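Local coordinates for protein aspartate aminotransferase, mitochondrial (Trypanosoma brucei brucei, PDB 4W5K) that probably transfers amino groups between aspartate and 2-oxoglutarate as a homodimer that uses pyridoxal 5'-phosphate as its cofactor, at residues A318-R323 with T382-V387; M210-F215 with V344-Y349. The protein carries 1 engineered substitution. All coordinates share one frame; numbering follows the deposited sequence.

Contact 1 (A318-R323 with T382-V387); sequences AEVRKR and TNVEYV
Arg-323 and Val-384 show how an arginine can serve as an apolar surface along its length and as a charged group at its end. The CB of Arg-323 heads for helix 384-395, and the chain then bends sharply at its second torsion (chi2 89°) to run across Val-384. Its CG rests against both methyls of the valine, 3.8 Å from Val-384 CG1 and 3.9 Å from Val-384 CG2. Farther along, NE passes Val-384 CG1 at 4.1 Å while its own strongest partner is Glu-327, a salt bridge one turn further along the same helix. The guanidinium lies flat over the methyl, with Val-384 CG1 3.7 Å from the plane and beneath its centre. At the tip, NH2 reaches Glu-385 OE2 at 3.7 Å, a long salt bridge whose two planar groups are turned 61° apart. On the more buried side, Val-320 CG2 lies 4.3 Å from Val-384 CG2. The contact thus packs helix 300-331 against the first turn of helix 384-395. Leu-379 touches both Val-320 and Val-387, and strands 31-32 and 366-367 lie beyond, against Val-387.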
ATOM      1  N   ALA A 318      30.572   1.314  -5.879  1.00 22.85           N
ATOM      2  CA  ALA A 318      31.559   1.425  -6.955  1.00 23.94           C
ATOM      3  C   ALA A 318      32.937   0.905  -6.532  1.00 27.95           C
ATOM      4  O   ALA A 318      33.612   0.238  -7.303  1.00 26.36           O
ATOM      5  CB  ALA A 318      31.672   2.877  -7.425  1.00 26.84           C
ATOM      6  N   GLU A 319      33.353   1.222  -5.309  1.00 24.55           N
ATOM      7  CA  GLU A 319      34.688   0.861  -4.858  1.00 28.93           C
ATOM      8  C   GLU A 319      34.787  -0.643  -4.609  1.00 29.18           C
ATOM      9  O   GLU A 319      35.826  -1.239  -4.862  1.00 29.61           O
ATOM     10  CB  GLU A 319      35.073   1.644  -3.595  1.00 31.00           C
ATOM     11  CG  GLU A 319      36.567   1.593  -3.234  1.00 46.85           C
ATOM     12  CD  GLU A 319      36.981   0.312  -2.516  1.00 56.99           C
ATOM     13  OE1 GLU A 319      38.137  -0.141  -2.708  1.00 58.87           O
ATOM     14  OE2 GLU A 319      36.158  -0.234  -1.750  1.00 58.87           O
ATOM     15  N   VAL A 320      33.718  -1.270  -4.129  1.00 27.21           N
ATOM     16  CA  VAL A 320      33.815  -2.700  -3.873  1.00 30.78           C
ATOM     17  C   VAL A 320      33.796  -3.501  -5.193  1.00 26.57           C
ATOM     18  O   VAL A 320      34.433  -4.556  -5.282  1.00 27.42           O
ATOM     19  CB  VAL A 320      32.716  -3.201  -2.900  1.00 31.42           C
ATOM     20  CG1 VAL A 320      31.392  -3.447  -3.604  1.00 29.51           C
ATOM     21  CG2 VAL A 320      33.197  -4.459  -2.194  1.00 37.33           C
ATOM     22  N   ARG A 321      33.095  -2.998  -6.207  1.00 22.45           N
ATOM     23  CA  ARG A 321      33.214  -3.547  -7.574  1.00 24.90           C
ATOM     24  C   ARG A 321      34.669  -3.492  -8.059  1.00 27.43           C
ATOM     25  O   ARG A 321      35.235  -4.499  -8.563  1.00 25.04           O
ATOM     26  CB  ARG A 321      32.297  -2.786  -8.553  1.00 23.52           C
ATOM     27  CG  ARG A 321      30.800  -3.108  -8.413  1.00 20.33           C
ATOM     28  CD  ARG A 321      29.973  -2.198  -9.309  1.00 22.14           C
ATOM     29  NE  ARG A 321      28.568  -2.575  -9.413  1.00 21.86           N
ATOM     30  CZ  ARG A 321      28.101  -3.516 -10.231  1.00 23.63           C
ATOM     31  NH1 ARG A 321      28.944  -4.207 -10.993  1.00 20.75           N
ATOM     32  NH2 ARG A 321      26.791  -3.766 -10.302  1.00 23.15           N
ATOM     33  N   LYS A 322      35.289  -2.322  -7.894  1.00 24.65           N
ATOM     34  CA  LYS A 322      36.666  -2.115  -8.347  1.00 28.23           C
ATOM     35  C   LYS A 322      37.631  -3.025  -7.588  1.00 27.74           C
ATOM     36  O   LYS A 322      38.586  -3.574  -8.158  1.00 28.74           O
ATOM     37  CB  LYS A 322      37.048  -0.635  -8.181  1.00 26.91           C
ATOM     38  CG  LYS A 322      38.493  -0.270  -8.526  1.00 33.86           C
ATOM     39  CD  LYS A 322      38.647   1.241  -8.579  1.00 35.42           C
ATOM     40  CE  LYS A 322      40.053   1.659  -8.988  1.00 41.71           C
ATOM     41  NZ  LYS A 322      40.743   2.360  -7.871  1.00 43.60           N
ATOM     42  N   ARG A 323      37.381  -3.178  -6.288  1.00 25.73           N
ATOM     43  CA  ARG A 323      38.209  -4.036  -5.439  1.00 29.34           C
ATOM     44  C   ARG A 323      38.064  -5.513  -5.813  1.00 29.25           C
ATOM     45  O   ARG A 323      39.062  -6.246  -5.823  1.00 29.38           O
ATOM     46  CB  ARG A 323      37.844  -3.830  -3.962  1.00 31.17           C
ATOM     47  CG  ARG A 323      38.587  -4.758  -2.990  1.00 34.80           C
ATOM     48  CD  ARG A 323      39.896  -4.165  -2.537  1.00 42.49           C
ATOM     49  NE  ARG A 323      40.608  -5.049  -1.610  1.00 44.97           N
ATOM     50  CZ  ARG A 323      40.401  -5.085  -0.296  1.00 45.09           C
ATOM     51  NH1 ARG A 323      39.494  -4.291   0.256  1.00 44.26           N
ATOM     52  NH2 ARG A 323      41.103  -5.914   0.472  1.00 42.73           N
ATOM     53  N   THR A 382      35.483  -6.967   4.694  1.00 42.06           N
ATOM     54  CA  THR A 382      35.812  -8.183   5.446  1.00 45.18           C
ATOM     55  C   THR A 382      35.594  -9.484   4.671  1.00 46.19           C
ATOM     56  O   THR A 382      36.001 -10.544   5.135  1.00 49.75           O
ATOM     57  CB  THR A 382      35.009  -8.283   6.772  1.00 52.73           C
ATOM     58  OG1 THR A 382      33.654  -8.657   6.500  1.00 47.19           O
ATOM     59  CG2 THR A 382      35.027  -6.961   7.519  1.00 54.68           C
ATOM     60  N   ASN A 383      34.969  -9.428   3.497  1.00 42.13           N
ATOM     61  CA  ASN A 383      34.743 -10.667   2.760  1.00 39.78           C
ATOM     62  C   ASN A 383      35.163 -10.633   1.288  1.00 41.19           C
ATOM     63  O   ASN A 383      35.074 -11.648   0.601  1.00 42.16           O
ATOM     64  CB  ASN A 383      33.270 -11.091   2.856  1.00 44.12           C
ATOM     65  CG  ASN A 383      32.298 -10.071   2.248  1.00 42.68           C
ATOM     66  OD1 ASN A 383      32.654  -9.279   1.362  1.00 40.87           O
ATOM     67  ND2 ASN A 383      31.049 -10.111   2.712  1.00 40.20           N
ATOM     68  N   VAL A 384      35.605  -9.476   0.803  1.00 38.64           N
ATOM     69  CA  VAL A 384      35.849  -9.335  -0.630  1.00 38.19           C
ATOM     70  C   VAL A 384      37.051 -10.181  -1.052  1.00 38.53           C
ATOM     71  O   VAL A 384      37.101 -10.693  -2.169  1.00 39.15           O
ATOM     72  CB  VAL A 384      36.042  -7.850  -1.040  1.00 37.08           C
ATOM     73  CG1 VAL A 384      37.322  -7.276  -0.481  1.00 40.34           C
ATOM     74  CG2 VAL A 384      35.992  -7.697  -2.570  1.00 33.24           C
ATOM     75  N   GLU A 385      38.002 -10.380  -0.149  1.00 42.20           N
ATOM     76  CA  GLU A 385      39.156 -11.193  -0.491  1.00 41.85           C
ATOM     77  C   GLU A 385      38.767 -12.662  -0.635  1.00 42.92           C
ATOM     78  O   GLU A 385      39.198 -13.331  -1.579  1.00 43.19           O
ATOM     79  CB  GLU A 385      40.258 -11.009   0.548  1.00 45.41           C
ATOM     80  CG  GLU A 385      40.988  -9.675   0.392  1.00 47.29           C
ATOM     81  CD  GLU A 385      41.757  -9.261   1.635  1.00 53.26           C
ATOM     82  OE1 GLU A 385      41.162  -9.226   2.736  1.00 50.56           O
ATOM     83  OE2 GLU A 385      42.964  -8.968   1.506  1.00 57.46           O
ATOM     84  N   TYR A 386      37.931 -13.143   0.279  1.00 44.53           N
ATOM     85  CA  TYR A 386      37.462 -14.530   0.289  1.00 46.31           C
ATOM     86  C   TYR A 386      36.631 -14.833  -0.959  1.00 45.81           C
ATOM     87  O   TYR A 386      36.799 -15.874  -1.606  1.00 41.94           O
ATOM     88  CB  TYR A 386      36.646 -14.804   1.563  1.00 48.84           C
ATOM     89  CG  TYR A 386      35.942 -16.152   1.600  1.00 50.00           C
ATOM     90  CD1 TYR A 386      36.653 -17.321   1.845  1.00 53.29           C
ATOM     91  CD2 TYR A 386      34.567 -16.250   1.403  1.00 47.27           C
ATOM     92  CE1 TYR A 386      36.015 -18.549   1.884  1.00 54.38           C
ATOM     93  CE2 TYR A 386      33.924 -17.478   1.435  1.00 48.82           C
ATOM     94  CZ  TYR A 386      34.657 -18.625   1.678  1.00 54.73           C
ATOM     95  OH  TYR A 386      34.027 -19.853   1.719  1.00 56.31           O
ATOM     96  N   VAL A 387      35.729 -13.917  -1.288  1.00 41.64           N
ATOM     97  CA  VAL A 387      34.848 -14.104  -2.427  1.00 37.67           C
ATOM     98  C   VAL A 387      35.642 -14.090  -3.727  1.00 37.16           C
ATOM     99  O   VAL A 387      35.377 -14.895  -4.617  1.00 41.59           O
ATOM    100  CB  VAL A 387      33.758 -13.036  -2.469  1.00 34.83           C
ATOM    101  CG1 VAL A 387      33.022 -13.081  -3.799  1.00 34.35           C
ATOM    102  CG2 VAL A 387      32.785 -13.250  -1.308  1.00 35.99           C
TER

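Contact 2 (M210-F215 with V344-Y349); sequences MAYQGF and VGMMAY. With PLP (pyridoxal-5'-phosphate), chain C.
The cofactor site of this aminotransferase has a second shell, in which Met-346 packs against Phe-215 and against Tyr-212, a tyrosine hydrogen-bonded to pyridoxal 5'-phosphate. Tyr-212 OH and PLP O3 are 2.6 Å apart, a short hydrogen bond in which either oxygen could be the donor, with O3 lying near the plane of the phenol ring at its edge. Asn-181 and Tyr-62 of the second subunit are among the cofactor's further partners. Ala-211 CB packs on two rings: it lies 3.6 Å above one face of the Tyr-212 ring, displaced toward the rim, and 3.7 Å from PLP C2. Met-346 CE approaches the Tyr-212 ring obliquely, 3.9 Å from Tyr-212 CE1, the ring atom across the hydroxyl from CE2, which lies nearer PLP O3. Met-346 gets there by bending at its last torsion (chi3 -79°), which also keeps the methyl beside Phe-215. Its CG sits at the edge of the phenylalanine ring, in plane and 3.5 Å from Phe-215 CZ, while SD makes an oblique Met-aromatic contact, 4.9 Å from the ring centroid. Residues 210-215 leave the large mixed sheet at the end of strand 205-210, where Met-210 pairs with strand 238-242. Met-346 lies just before strand 347-349, which pairs with strand 373-375, and Phe-215 also rests on Met-313 of helix 300-331.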
ATOM      1  N   MET A 210      12.480   4.430 -12.576  1.00 14.55           N
ATOM      2  CA  MET A 210      13.616   5.120 -11.949  1.00 16.06           C
ATOM      3  C   MET A 210      13.669   4.759 -10.471  1.00 15.98           C
ATOM      4  O   MET A 210      13.129   5.483  -9.617  1.00 15.84           O
ATOM      5  CB  MET A 210      13.507   6.645 -12.106  1.00 15.48           C
ATOM      6  CG  MET A 210      14.783   7.363 -11.588  1.00 20.81           C
ATOM      7  SD  MET A 210      14.883   9.101 -12.033  1.00 22.39           S
ATOM      8  CE  MET A 210      13.532   9.762 -11.071  1.00 26.22           C
ATOM      9  N   ALA A 211      14.301   3.628 -10.184  1.00 16.44           N
ATOM     10  CA  ALA A 211      14.309   3.105  -8.813  1.00 18.42           C
ATOM     11  C   ALA A 211      15.534   3.549  -8.029  1.00 16.69           C
ATOM     12  O   ALA A 211      15.563   3.348  -6.824  1.00 17.90           O
ATOM     13  CB  ALA A 211      14.228   1.543  -8.833  1.00 16.23           C
ATOM     14  N   TYR A 212      16.538   4.141  -8.689  1.00 16.78           N
ATOM     15  CA  TYR A 212      17.817   4.405  -8.031  1.00 17.57           C
ATOM     16  C   TYR A 212      18.399   5.781  -8.321  1.00 15.20           C
ATOM     17  O   TYR A 212      19.606   5.918  -8.386  1.00 19.78           O
ATOM     18  CB  TYR A 212      18.855   3.331  -8.436  1.00 17.18           C
ATOM     19  CG  TYR A 212      18.389   1.931  -8.119  1.00 18.67           C
ATOM     20  CD1 TYR A 212      18.431   1.463  -6.816  1.00 18.32           C
ATOM     21  CD2 TYR A 212      17.897   1.082  -9.122  1.00 17.76           C
ATOM     22  CE1 TYR A 212      17.993   0.194  -6.490  1.00 21.43           C
ATOM     23  CE2 TYR A 212      17.443  -0.198  -8.810  1.00 18.94           C
ATOM     24  CZ  TYR A 212      17.491  -0.627  -7.477  1.00 21.23           C
ATOM     25  OH  TYR A 212      17.057  -1.882  -7.129  1.00 21.83           O
ATOM     26  N   GLN A 213      17.559   6.799  -8.461  1.00 16.82           N
ATOM     27  CA  GLN A 213      18.081   8.156  -8.682  1.00 18.28           C
ATOM     28  C   GLN A 213      19.012   8.586  -7.544  1.00 20.52           C
ATOM     29  O   GLN A 213      18.625   8.535  -6.377  1.00 20.58           O
ATOM     30  CB  GLN A 213      16.949   9.172  -8.810  1.00 18.34           C
ATOM     31  CG  GLN A 213      17.471  10.548  -9.292  1.00 18.13           C
ATOM     32  CD  GLN A 213      16.467  11.672  -9.129  1.00 21.23           C
ATOM     33  OE1 GLN A 213      15.348  11.453  -8.672  1.00 21.69           O
ATOM     34  NE2 GLN A 213      16.867  12.891  -9.503  1.00 19.48           N
ATOM     35  N   GLY A 214      20.233   9.010  -7.877  1.00 15.71           N
ATOM     36  CA  GLY A 214      21.179   9.429  -6.848  1.00 19.28           C
ATOM     37  C   GLY A 214      21.912   8.268  -6.204  1.00 23.80           C
ATOM     38  O   GLY A 214      23.121   8.341  -5.990  1.00 22.66           O
ATOM     39  N   PHE A 215      21.180   7.205  -5.874  1.00 22.02           N
ATOM     40  CA  PHE A 215      21.789   5.974  -5.384  1.00 22.17           C
ATOM     41  C   PHE A 215      22.760   5.384  -6.419  1.00 22.73           C
ATOM     42  O   PHE A 215      23.861   4.928  -6.081  1.00 21.23           O
ATOM     43  CB  PHE A 215      20.682   4.947  -5.011  1.00 19.47           C
ATOM     44  CG  PHE A 215      21.214   3.676  -4.410  1.00 20.44           C
ATOM     45  CD1 PHE A 215      21.567   2.607  -5.216  1.00 22.08           C
ATOM     46  CD2 PHE A 215      21.401   3.567  -3.026  1.00 18.39           C
ATOM     47  CE1 PHE A 215      22.092   1.438  -4.677  1.00 27.33           C
ATOM     48  CE2 PHE A 215      21.926   2.406  -2.474  1.00 23.67           C
ATOM     49  CZ  PHE A 215      22.267   1.335  -3.283  1.00 26.86           C
ATOM     50  N   VAL A 344      26.795  -0.596 -13.088  1.00 19.21           N
ATOM     51  CA  VAL A 344      26.443   0.420 -12.098  1.00 21.11           C
ATOM     52  C   VAL A 344      25.373  -0.097 -11.128  1.00 18.49           C
ATOM     53  O   VAL A 344      24.365  -0.650 -11.548  1.00 19.60           O
ATOM     54  CB  VAL A 344      25.923   1.706 -12.807  1.00 24.40           C
ATOM     55  CG1 VAL A 344      25.408   2.749 -11.810  1.00 21.23           C
ATOM     56  CG2 VAL A 344      27.007   2.288 -13.717  1.00 26.81           C
ATOM     57  N   GLY A 345      25.616   0.090  -9.830  1.00 20.24           N
ATOM     58  CA  GLY A 345      24.594  -0.190  -8.832  1.00 21.07           C
ATOM     59  C   GLY A 345      24.803  -1.489  -8.075  1.00 20.31           C
ATOM     60  O   GLY A 345      25.849  -2.163  -8.219  1.00 22.49           O
ATOM     61  N   MET A 346      23.790  -1.855  -7.286  1.00 21.55           N
ATOM     62  CA  MET A 346      23.904  -2.971  -6.349  1.00 25.33           C
ATOM     63  C   MET A 346      23.914  -4.345  -6.985  1.00 22.35           C
ATOM     64  O   MET A 346      24.366  -5.294  -6.364  1.00 27.51           O
ATOM     65  CB  MET A 346      22.741  -2.941  -5.346  1.00 31.64           C
ATOM     66  CG  MET A 346      22.926  -1.981  -4.239  1.00 36.86           C
ATOM     67  SD  MET A 346      21.645  -2.314  -3.014  1.00 27.80           S
ATOM     68  CE  MET A 346      20.191  -1.528  -3.737  1.00 29.53           C
ATOM     69  N   MET A 347      23.392  -4.460  -8.205  1.00 20.75           N
ATOM     70  CA  MET A 347      23.277  -5.766  -8.855  1.00 20.55           C
ATOM     71  C   MET A 347      24.233  -5.919 -10.003  1.00 21.83           C
ATOM     72  O   MET A 347      24.321  -5.036 -10.863  1.00 20.80           O
ATOM     73  CB  MET A 347      21.861  -5.990  -9.387  1.00 19.74           C
ATOM     74  CG  MET A 347      20.800  -5.862  -8.361  1.00 23.67           C
ATOM     75  SD  MET A 347      21.011  -7.184  -7.166  1.00 30.40           S
ATOM     76  CE  MET A 347      19.757  -6.719  -5.982  1.00 41.01           C
ATOM     77  N   ALA A 348      24.954  -7.039 -10.024  1.00 22.26           N
ATOM     78  CA  ALA A 348      25.929  -7.274 -11.086  1.00 19.56           C
ATOM     79  C   ALA A 348      25.672  -8.602 -11.779  1.00 24.09           C
ATOM     80  O   ALA A 348      25.560  -9.626 -11.116  1.00 23.12           O
ATOM     81  CB  ALA A 348      27.361  -7.246 -10.510  1.00 23.84           C
ATOM     82  N   TYR A 349      25.586  -8.603 -13.109  1.00 23.48           N
ATOM     83  CA  TYR A 349      25.613  -9.886 -13.802  1.00 22.06           C
ATOM     84  C   TYR A 349      27.096 -10.253 -13.944  1.00 18.84           C
ATOM     85  O   TYR A 349      27.826  -9.633 -14.705  1.00 23.93           O
ATOM     86  CB  TYR A 349      24.893  -9.830 -15.160  1.00 24.18           C
ATOM     87  CG  TYR A 349      23.539 -10.559 -15.170  1.00 21.39           C
ATOM     88  CD1 TYR A 349      23.136 -11.307 -16.276  1.00 26.72           C
ATOM     89  CD2 TYR A 349      22.677 -10.494 -14.075  1.00 23.46           C
ATOM     90  CE1 TYR A 349      21.897 -11.971 -16.303  1.00 26.15           C
ATOM     91  CE2 TYR A 349      21.452 -11.163 -14.084  1.00 25.36           C
ATOM     92  CZ  TYR A 349      21.074 -11.902 -15.199  1.00 27.71           C
ATOM     93  OH  TYR A 349      19.845 -12.552 -15.201  1.00 31.18           O
TER
HETATM   94  N1  PLP C 500      11.966  -1.416 -10.129  0.88 19.62           N
HETATM   95  C2  PLP C 500      13.273  -1.820 -10.000  0.88 20.42           C
HETATM   96  C2A PLP C 500      14.140  -1.808 -11.218  0.88 15.88           C
HETATM   97  C3  PLP C 500      13.773  -2.228  -8.763  0.88 18.73           C
HETATM   98  O3  PLP C 500      15.066  -2.651  -8.616  0.88 22.99           O
HETATM   99  C4  PLP C 500      12.943  -2.221  -7.650  0.88 23.74           C
HETATM  100  C4A PLP C 500      13.566  -2.442  -6.300  0.88 32.47           C
HETATM  101  O4A PLP C 500      13.868  -3.592  -5.967  0.88 36.77           O
HETATM  102  C5  PLP C 500      11.617  -1.810  -7.778  0.88 25.13           C
HETATM  103  C6  PLP C 500      11.139  -1.392  -9.021  0.88 24.08           C
HETATM  104  C5A PLP C 500      10.679  -1.821  -6.580  0.88 25.39           C
HETATM  105  O4P PLP C 500      10.942  -0.739  -5.731  0.88 19.87           O
HETATM  106  P   PLP C 500      10.047  -0.424  -4.497  0.88 15.20           P
HETATM  107  O1P PLP C 500      10.568  -1.120  -3.275  0.88 19.75           O
HETATM  108  O2P PLP C 500       8.624  -0.841  -4.777  0.88 13.41           O
HETATM  109  O3P PLP C 500      10.143   1.076  -4.335  0.88 20.06           O

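Overall arrangement
From the N terminus, residues 210-215 come first, at the end of a central strand of the large sheet. After several helices and the strands 238-242 and 255-260, the chain runs into helix 300-331, which carries 318-323. Residues 344-349 close the loop of contact 2, and residues 382-387, near the C terminus, close that of contact 1, so the two loops cross along the chain. Their centres lie about 17 Å apart, bridged by Arg-321, whose NH2 is 2.8 Å from Gly-345 O, a probable hydrogen bond. Contact 2 joins the cofactor site to the turn leading into the small antiparallel sheet; contact 1, farther from the centre of the chain, packs helix 300-331 against the C-terminal helix 384-395.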